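Local coordinates for hyperosmolarity resistance protein Emb (Staphylococcus epidermidis, PDB 6GV5), which binds surface-immobilised fibronectin as a giant extracellular matrix binding protein, mediating staphylococcal adherence, at residues T17-L22 against H49-N54; G55-L60 against E96-E101; K61-K66 against E117-E122. All blocks are in the same frame, centred on the assembly; numbering follows the deposited sequence.

In the fold
All three contacts draw on helix 40-65, which supplies 49-54 to contact 1, 55-60 to contact 2 and 61-65 to contact 3, with K66 just beyond its end. The partners come from the end of helix 2-18 and the turn after it, from helix 81-99 and from helix 108-123. Centres of contacts 1 and 2 lie about 10 Å apart, those of 2 and 3 about 11 Å, and those of 1 and 3 about 19 Å. Contact 1 closes before the others open; contacts 2 and 3 alternate along the chain. Helix 40-65 is thus the continuous element joining the N-terminal GA-module helices to the FIVAR helices, consistent with an elongated adhesin segment.

Contact 1: T17-L22 against H49-N54; sequences TNFTGL and HAKFLN
The carboxamide of N54 stacks over one face of the F19 ring, with the two planes only 20° apart and N54 CG 3.6 Å from F19 CG. Its OD1 is gripped by two backbone amides of the turn that follows helix 2-18: L22 N, at 3.0 Å, lies in the carbonyl plane with an N-H...O angle of 151°, while G21 N, at 2.8 Å, makes a bent, weak bond. N54 CG stands anti to its own backbone N (chi1 -180°), which carries the amide across to these donors. The aromatic and the bonds together fix the amide's rotation. On the buried side L22 packs at about a right angle across L53, CD2 to CD2 at 3.6 Å, and L30 of helix 24-35 touches L22 and A50. G21 brings its CA within 4.9 Å of N54 CA.

The other side is looser and wetter. T20 and K51 are exposed, and a water bridges T20 N and N54 ND2, accepting from both. At this rim K51 CG comes 3.4 Å from F19 CZ, while the rest of its chain extends on. Such an asparagine, accepting from two backbone amides of an interhelical turn, ties the first two helices' connection to the third within the three-helix GA module.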
loop_
_atom_site.group_PDB
_atom_site.type_symbol
_atom_site.label_atom_id
_atom_site.label_comp_id
_atom_site.label_asym_id
_atom_site.label_seq_id
_atom_site.Cartn_x
_atom_site.Cartn_y
_atom_site.Cartn_z
ATOM N N THR A 17 -7.336 1.572 -12.256
ATOM C CA THR A 17 -6.276 2.145 -13.078
ATOM C C THR A 17 -5.950 3.572 -12.659
ATOM O O THR A 17 -4.803 4.009 -12.801
ATOM C CB THR A 17 -6.680 2.101 -14.552
ATOM O OG1 THR A 17 -6.941 0.745 -14.936
ATOM C CG2 THR A 17 -5.578 2.674 -15.426
ATOM N N ASN A 18 -6.940 4.305 -12.134
ATOM C CA ASN A 18 -6.707 5.687 -11.724
ATOM C C ASN A 18 -5.929 5.774 -10.415
ATOM O O ASN A 18 -5.275 6.790 -10.153
ATOM C CB ASN A 18 -8.035 6.428 -11.557
ATOM C CG ASN A 18 -8.634 6.860 -12.874
ATOM O OD1 ASN A 18 -7.916 7.183 -13.818
ATOM N ND2 ASN A 18 -9.962 6.880 -12.942
ATOM N N PHE A 19 -6.003 4.742 -9.576
ATOM C CA PHE A 19 -5.359 4.788 -8.272
ATOM C C PHE A 19 -3.867 5.079 -8.414
ATOM O O PHE A 19 -3.209 4.627 -9.359
ATOM C CB PHE A 19 -5.567 3.467 -7.531
ATOM C CG PHE A 19 -7.003 3.179 -7.164
ATOM C CD1 PHE A 19 -7.976 4.161 -7.237
ATOM C CD2 PHE A 19 -7.371 1.917 -6.732
ATOM C CE1 PHE A 19 -9.289 3.887 -6.891
ATOM C CE2 PHE A 19 -8.678 1.638 -6.387
ATOM C CZ PHE A 19 -9.638 2.622 -6.467
ATOM N N THR A 20 -3.334 5.853 -7.465
ATOM C CA THR A 20 -1.916 6.181 -7.431
ATOM C C THR A 20 -1.174 5.505 -6.288
ATOM O O THR A 20 0.060 5.419 -6.337
ATOM C CB THR A 20 -1.722 7.699 -7.312
ATOM O OG1 THR A 20 -2.227 8.150 -6.050
ATOM C CG2 THR A 20 -2.456 8.419 -8.432
ATOM N N GLY A 21 -1.886 5.026 -5.266
ATOM C CA GLY A 21 -1.217 4.339 -4.177
ATOM C C GLY A 21 -0.754 2.956 -4.585
ATOM O O GLY A 21 0.409 2.589 -4.393
ATOM N N LEU A 22 -1.655 2.175 -5.171
ATOM C CA LEU A 22 -1.303 0.846 -5.644
ATOM C C LEU A 22 -0.164 0.904 -6.655
ATOM O O LEU A 22 -0.078 1.821 -7.474
ATOM C CB LEU A 22 -2.512 0.181 -6.295
ATOM C CG LEU A 22 -3.747 -0.012 -5.409
ATOM C CD1 LEU A 22 -4.891 -0.596 -6.248
ATOM C CD2 LEU A 22 -3.415 -0.903 -4.234
ATOM N N HIS A 49 -12.284 -3.491 -1.485
ATOM C CA HIS A 49 -10.986 -3.934 -0.987
ATOM C C HIS A 49 -9.850 -3.208 -1.691
ATOM O O HIS A 49 -8.879 -2.784 -1.047
ATOM C CB HIS A 49 -10.865 -5.449 -1.169
ATOM C CG HIS A 49 -9.455 -5.952 -1.225
ATOM N ND1 HIS A 49 -8.995 -6.754 -2.246
ATOM C CD2 HIS A 49 -8.411 -5.780 -0.382
ATOM C CE1 HIS A 49 -7.724 -7.049 -2.034
ATOM N NE2 HIS A 49 -7.345 -6.469 -0.910
ATOM N N ALA A 50 -9.950 -3.048 -3.012
ATOM C CA ALA A 50 -8.908 -2.343 -3.751
ATOM C C ALA A 50 -8.799 -0.893 -3.295
ATOM O O ALA A 50 -7.695 -0.350 -3.190
ATOM C CB ALA A 50 -9.194 -2.406 -5.251
ATOM N N LYS A 51 -9.935 -0.242 -3.036
ATOM C CA LYS A 51 -9.892 1.143 -2.592
ATOM C C LYS A 51 -9.228 1.258 -1.231
ATOM O O LYS A 51 -8.480 2.210 -0.971
ATOM C CB LYS A 51 -11.310 1.724 -2.550
ATOM C CG LYS A 51 -11.853 2.070 -3.921
ATOM C CD LYS A 51 -13.255 2.656 -3.847
ATOM C CE LYS A 51 -13.800 2.932 -5.243
ATOM N NZ LYS A 51 -15.252 3.272 -5.231
ATOM N N PHE A 52 -9.494 0.303 -0.341
ATOM C CA PHE A 52 -8.875 0.346 0.979
ATOM C C PHE A 52 -7.382 0.075 0.875
ATOM O O PHE A 52 -6.563 0.788 1.472
ATOM C CB PHE A 52 -9.545 -0.664 1.906
ATOM C CG PHE A 52 -8.923 -0.725 3.274
ATOM C CD1 PHE A 52 -9.076 0.324 4.163
ATOM C CD2 PHE A 52 -8.187 -1.825 3.666
ATOM C CE1 PHE A 52 -8.501 0.275 5.420
ATOM C CE2 PHE A 52 -7.614 -1.882 4.921
ATOM C CZ PHE A 52 -7.773 -0.833 5.798
ATOM N N LEU A 53 -7.011 -0.948 0.105
ATOM C CA LEU A 53 -5.601 -1.232 -0.125
ATOM C C LEU A 53 -4.899 -0.030 -0.742
ATOM O O LEU A 53 -3.757 0.288 -0.381
ATOM C CB LEU A 53 -5.464 -2.457 -1.027
ATOM C CG LEU A 53 -4.040 -2.934 -1.302
ATOM C CD1 LEU A 53 -3.403 -3.496 -0.047
ATOM C CD2 LEU A 53 -4.044 -3.967 -2.419
ATOM N N ASN A 54 -5.571 0.668 -1.658
ATOM C CA ASN A 54 -4.968 1.844 -2.264
ATOM C C ASN A 54 -4.655 2.905 -1.220
ATOM O O ASN A 54 -3.590 3.524 -1.258
ATOM C CB ASN A 54 -5.887 2.416 -3.344
ATOM C CG ASN A 54 -5.298 3.635 -4.002
ATOM O OD1 ASN A 54 -4.237 3.564 -4.625
ATOM N ND2 ASN A 54 -5.967 4.768 -3.851
HETATM O O HOH W 1 -4.892 6.986 -5.404
#

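Contact 2: G55-L60 against E96-E101; sequences GKMEEL and EIINSE
L60 meets both isoleucines of helix 81-99 through a single methyl, CD2, and has the largest surface buried in this contact. Its CB leaves the helix toward 96-101 but itself has no atom of that segment within 4.2 Å, and neither does CG. Because CG is anti to the backbone N (chi1 179°), the branch is carried outward from helix 40-65, and at the fork the two methyls part company. CD2 comes to 3.9 Å from I97 CG2 and 4.1 Å from I97 CB, and lies 4.2 Å from I98 CG1, so this one methyl faces both isoleucines. CD1 turns instead to I118 CD1 of helix 108-123. L60 and I97 cross at about a right angle.

M57, one turn earlier, reaches the same pair with its end. Its three torsions all lie near -60° (chi1 -76°), curling the chain so that SD lies 4.3 Å from I97 CG2 and CE 4.3 Å from I98 CG1. These side-chain approaches are ordinary van der Waals packing with no hydrogen bond across it, while the backbones stay 8.1 Å apart at the closest CA pair, M57 and I98. Only 186 Å² is buried in all, so the contact is modest in extent.

Around it, L22 and T23 of the turn after helix 2-18 cover M57, and I98 also touches K61 and V64 farther along helix 40-65. I111 of helix 108-123 touches both M57 and I97, and T114 also packs on I97, so this apolar patch sits where helices 40-65, 81-99 and 108-123 come together.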
loop_
_atom_site.group_PDB
_atom_site.type_symbol
_atom_site.label_atom_id
_atom_site.label_comp_id
_atom_site.label_asym_id
_atom_site.label_seq_id
_atom_site.Cartn_x
_atom_site.Cartn_y
_atom_site.Cartn_z
ATOM N N GLY A 55 -5.571 3.136 -0.277
ATOM C CA GLY A 55 -5.300 4.112 0.766
ATOM C C GLY A 55 -4.129 3.716 1.640
ATOM O O GLY A 55 -3.324 4.565 2.047
ATOM N N LYS A 56 -4.008 2.419 1.934
ATOM C CA LYS A 56 -2.909 1.964 2.773
ATOM C C LYS A 56 -1.590 2.083 2.026
ATOM O O LYS A 56 -0.558 2.430 2.618
ATOM C CB LYS A 56 -3.141 0.526 3.214
ATOM C CG LYS A 56 -4.276 0.379 4.224
ATOM C CD LYS A 56 -3.917 1.064 5.533
ATOM C CE LYS A 56 -5.033 0.943 6.562
ATOM N NZ LYS A 56 -4.718 1.721 7.795
ATOM N N MET A 57 -1.607 1.807 0.720
ATOM C CA MET A 57 -0.396 1.950 -0.073
ATOM C C MET A 57 0.013 3.415 -0.191
ATOM O O MET A 57 1.206 3.732 -0.210
ATOM C CB MET A 57 -0.581 1.331 -1.455
ATOM C CG MET A 57 -0.530 -0.180 -1.437
ATOM S SD MET A 57 1.024 -0.830 -0.794
ATOM C CE MET A 57 2.146 -0.194 -2.030
ATOM N N GLU A 58 -0.963 4.329 -0.291
ATOM C CA GLU A 58 -0.651 5.752 -0.213
ATOM C C GLU A 58 0.049 6.072 1.103
ATOM O O GLU A 58 1.052 6.795 1.124
ATOM C CB GLU A 58 -1.926 6.588 -0.356
ATOM C CG GLU A 58 -2.506 6.608 -1.753
ATOM C CD GLU A 58 -3.761 7.457 -1.848
ATOM O OE1 GLU A 58 -4.355 7.759 -0.791
ATOM O OE2 GLU A 58 -4.148 7.823 -2.978
ATOM N N GLU A 59 -0.495 5.564 2.218
ATOM C CA GLU A 59 0.121 5.793 3.519
ATOM C C GLU A 59 1.531 5.222 3.569
ATOM O O GLU A 59 2.449 5.854 4.116
ATOM C CB GLU A 59 -0.715 5.147 4.619
ATOM C CG GLU A 59 -2.080 5.745 4.867
ATOM C CD GLU A 59 -2.758 5.083 6.052
ATOM O OE1 GLU A 59 -2.051 4.786 7.038
ATOM O OE2 GLU A 59 -3.984 4.845 5.992
ATOM N N LEU A 60 1.714 4.019 3.035
ATOM C CA LEU A 60 3.035 3.406 3.043
ATOM C C LEU A 60 4.014 4.200 2.190
ATOM O O LEU A 60 5.161 4.427 2.602
ATOM C CB LEU A 60 2.943 1.966 2.553
ATOM C CG LEU A 60 4.289 1.229 2.497
ATOM C CD1 LEU A 60 4.907 1.021 3.864
ATOM C CD2 LEU A 60 4.089 -0.102 1.780
ATOM N N GLU A 96 10.742 -2.715 -0.034
ATOM C CA GLU A 96 10.565 -4.033 -0.637
ATOM C C GLU A 96 9.154 -4.198 -1.183
ATOM O O GLU A 96 8.961 -4.729 -2.284
ATOM C CB GLU A 96 10.870 -5.118 0.394
ATOM C CG GLU A 96 10.869 -6.539 -0.160
ATOM C CD GLU A 96 12.116 -6.853 -0.970
ATOM O OE1 GLU A 96 13.083 -6.061 -0.908
ATOM O OE2 GLU A 96 12.130 -7.892 -1.665
ATOM N N ILE A 97 8.151 -3.751 -0.427
ATOM C CA ILE A 97 6.770 -3.861 -0.887
ATOM C C ILE A 97 6.542 -2.988 -2.114
ATOM O O ILE A 97 5.997 -3.442 -3.128
ATOM C CB ILE A 97 5.799 -3.493 0.250
ATOM C CG1 ILE A 97 5.898 -4.521 1.372
ATOM C CG2 ILE A 97 4.381 -3.400 -0.282
ATOM C CD1 ILE A 97 5.164 -4.137 2.634
ATOM N N ILE A 98 6.935 -1.717 -2.031
ATOM C CA ILE A 98 6.655 -0.772 -3.110
ATOM C C ILE A 98 7.337 -1.209 -4.401
ATOM O O ILE A 98 6.753 -1.135 -5.488
ATOM C CB ILE A 98 7.087 0.647 -2.702
ATOM C CG1 ILE A 98 6.220 1.164 -1.551
ATOM C CG2 ILE A 98 7.021 1.579 -3.906
ATOM C CD1 ILE A 98 6.838 2.317 -0.816
ATOM N N ASN A 99 8.580 -1.663 -4.308
ATOM C CA ASN A 99 9.367 -1.994 -5.485
ATOM C C ASN A 99 9.174 -3.428 -5.955
ATOM O O ASN A 99 9.775 -3.820 -6.960
ATOM C CB ASN A 99 10.852 -1.739 -5.191
ATOM C CG ASN A 99 11.138 -0.289 -4.867
ATOM O OD1 ASN A 99 10.669 0.615 -5.556
ATOM N ND2 ASN A 99 11.902 -0.058 -3.806
ATOM N N SER A 100 8.347 -4.212 -5.271
ATOM C CA SER A 100 8.161 -5.607 -5.643
ATOM C C SER A 100 7.527 -5.726 -7.023
ATOM O O SER A 100 6.561 -5.026 -7.345
ATOM C CB SER A 100 7.293 -6.314 -4.603
ATOM O OG SER A 100 6.981 -7.631 -5.017
ATOM N N GLU A 101 8.081 -6.623 -7.839
ATOM C CA GLU A 101 7.507 -6.976 -9.129
ATOM C C GLU A 101 6.765 -8.303 -9.103
ATOM O O GLU A 101 5.770 -8.460 -9.821
ATOM C CB GLU A 101 8.607 -7.054 -10.192
ATOM C CG GLU A 101 8.813 -5.786 -10.995
ATOM C CD GLU A 101 9.823 -5.990 -12.106
ATOM O OE1 GLU A 101 9.625 -5.438 -13.212
ATOM O OE2 GLU A 101 10.811 -6.719 -11.869
#

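Contact 3: K61-K66 against E117-E122; sequences KVAVAK and EINDAE
I118, with the most surface buried here, places its two branches on different residues of helix 40-65. CG2 reaches A63 CB at 3.9 Å, and CD1 reaches V64 CG2, also at 3.9 Å. The small A63 side chain, pointing at the other helix, allows A63 CA and I118 CA to lie 6.9 Å apart, although the axes of the short helical segments are 10.4 Å apart and cross at 39°. A90 and I91 of helix 81-99 pack on I118 as well.

One turn along, E122 extends its carboxylate toward K66, whose chain meets it at about a right angle. The two form a salt bridge, K66 NZ donating to E122 OE2 at 3.1 Å, on the syn side and 17° out of the carboxylate plane. A bend at chi3 of -65° turns the ammonium that way. OE2 is also hydrogen-bonded to H126 NE2, its strongest partner, and OE1 takes a water that also donates to A63 O, at 2.8 Å from that oxygen. The carboxylate of buried E122 thus has a partner on each oxygen. With K66 and H126 beside it, it would probably be held ionised, so the apolar packing gives way to a charged, hydrated end where helix 40-65 finishes.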
loop_
_atom_site.group_PDB
_atom_site.type_symbol
_atom_site.label_atom_id
_atom_site.label_comp_id
_atom_site.label_asym_id
_atom_site.label_seq_id
_atom_site.Cartn_x
_atom_site.Cartn_y
_atom_site.Cartn_z
ATOM N N LYS A 61 3.582 4.640 1.003
ATOM C CA LYS A 61 4.476 5.397 0.133
ATOM C C LYS A 61 4.912 6.704 0.780
ATOM O O LYS A 61 6.057 7.131 0.607
ATOM C CB LYS A 61 3.793 5.661 -1.212
ATOM C CG LYS A 61 3.821 4.449 -2.137
ATOM C CD LYS A 61 3.057 4.686 -3.436
ATOM C CE LYS A 61 3.401 3.630 -4.486
ATOM N NZ LYS A 61 2.628 3.854 -5.760
ATOM N N VAL A 62 4.018 7.364 1.524
ATOM C CA VAL A 62 4.396 8.578 2.234
ATOM C C VAL A 62 5.393 8.251 3.330
ATOM O O VAL A 62 6.395 8.953 3.500
ATOM C CB VAL A 62 3.151 9.275 2.801
ATOM C CG1 VAL A 62 3.539 10.402 3.760
ATOM C CG2 VAL A 62 2.300 9.827 1.660
ATOM N N ALA A 63 5.140 7.175 4.086
ATOM C CA ALA A 63 6.023 6.833 5.195
ATOM C C ALA A 63 7.427 6.530 4.703
ATOM O O ALA A 63 8.419 6.884 5.359
ATOM C CB ALA A 63 5.471 5.633 5.962
ATOM N N VAL A 64 7.534 5.875 3.549
ATOM C CA VAL A 64 8.841 5.553 2.984
ATOM C C VAL A 64 9.471 6.791 2.355
ATOM O O VAL A 64 10.653 7.067 2.557
ATOM C CB VAL A 64 8.700 4.402 1.970
ATOM C CG1 VAL A 64 9.991 4.196 1.199
ATOM C CG2 VAL A 64 8.286 3.135 2.685
ATOM N N ALA A 65 8.681 7.566 1.613
ATOM C CA ALA A 65 9.241 8.684 0.868
ATOM C C ALA A 65 9.759 9.788 1.773
ATOM O O ALA A 65 10.625 10.558 1.347
ATOM C CB ALA A 65 8.201 9.265 -0.087
ATOM N N LYS A 66 9.245 9.896 3.000
ATOM C CA LYS A 66 9.675 10.952 3.902
ATOM C C LYS A 66 10.961 10.612 4.658
ATOM O O LYS A 66 11.363 11.380 5.525
ATOM C CB LYS A 66 8.555 11.265 4.901
ATOM C CG LYS A 66 8.298 10.170 5.922
ATOM C CD LYS A 66 7.123 10.496 6.851
ATOM C CE LYS A 66 7.400 11.705 7.718
ATOM N NZ LYS A 66 6.308 11.910 8.718
ATOM N N GLU A 117 5.238 -0.429 11.739
ATOM C CA GLU A 117 6.643 -0.603 12.095
ATOM C C GLU A 117 7.451 0.647 11.765
ATOM O O GLU A 117 8.300 1.081 12.553
ATOM C CB GLU A 117 7.235 -1.813 11.371
ATOM C CG GLU A 117 6.699 -3.153 11.867
ATOM C CD GLU A 117 7.352 -4.347 11.193
ATOM O OE1 GLU A 117 8.385 -4.166 10.511
ATOM O OE2 GLU A 117 6.828 -5.474 11.347
ATOM N N ILE A 118 7.210 1.236 10.591
ATOM C CA ILE A 118 7.895 2.481 10.240
ATOM C C ILE A 118 7.505 3.595 11.204
ATOM O O ILE A 118 8.360 4.327 11.713
ATOM C CB ILE A 118 7.581 2.871 8.786
ATOM C CG1 ILE A 118 8.180 1.852 7.812
ATOM C CG2 ILE A 118 8.095 4.274 8.485
ATOM C CD1 ILE A 118 7.655 1.981 6.389
ATOM N N ASN A 119 6.198 3.747 11.463
ATOM C CA ASN A 119 5.741 4.824 12.331
ATOM C C ASN A 119 6.266 4.663 13.750
ATOM O O ASN A 119 6.649 5.650 14.385
ATOM C CB ASN A 119 4.214 4.881 12.326
ATOM C CG ASN A 119 3.654 5.362 11.000
ATOM O OD1 ASN A 119 4.370 5.934 10.179
ATOM N ND2 ASN A 119 2.363 5.140 10.788
ATOM N N ASP A 120 6.288 3.430 14.271
ATOM C CA ASP A 120 6.837 3.205 15.604
ATOM C C ASP A 120 8.310 3.591 15.650
ATOM O O ASP A 120 8.765 4.262 16.586
ATOM C CB ASP A 120 6.666 1.740 16.010
ATOM C CG ASP A 120 5.222 1.383 16.340
ATOM O OD1 ASP A 120 4.368 2.296 16.396
ATOM O OD2 ASP A 120 4.945 0.183 16.544
ATOM N N ALA A 121 9.075 3.168 14.644
ATOM C CA ALA A 121 10.494 3.499 14.627
ATOM C C ALA A 121 10.708 4.997 14.454
ATOM O O ALA A 121 11.625 5.577 15.053
ATOM C CB ALA A 121 11.207 2.722 13.518
ATOM N N GLU A 122 9.898 5.645 13.615
ATOM C CA GLU A 122 10.035 7.081 13.430
ATOM C C GLU A 122 9.757 7.820 14.732
ATOM O O GLU A 122 10.460 8.778 15.078
ATOM C CB GLU A 122 9.087 7.561 12.337
ATOM C CG GLU A 122 9.235 9.037 12.010
ATOM C CD GLU A 122 8.157 9.536 11.068
ATOM O OE1 GLU A 122 7.691 8.749 10.211
ATOM O OE2 GLU A 122 7.779 10.721 11.191
HETATM O O HOH W 2 9.188 7.527 7.941
#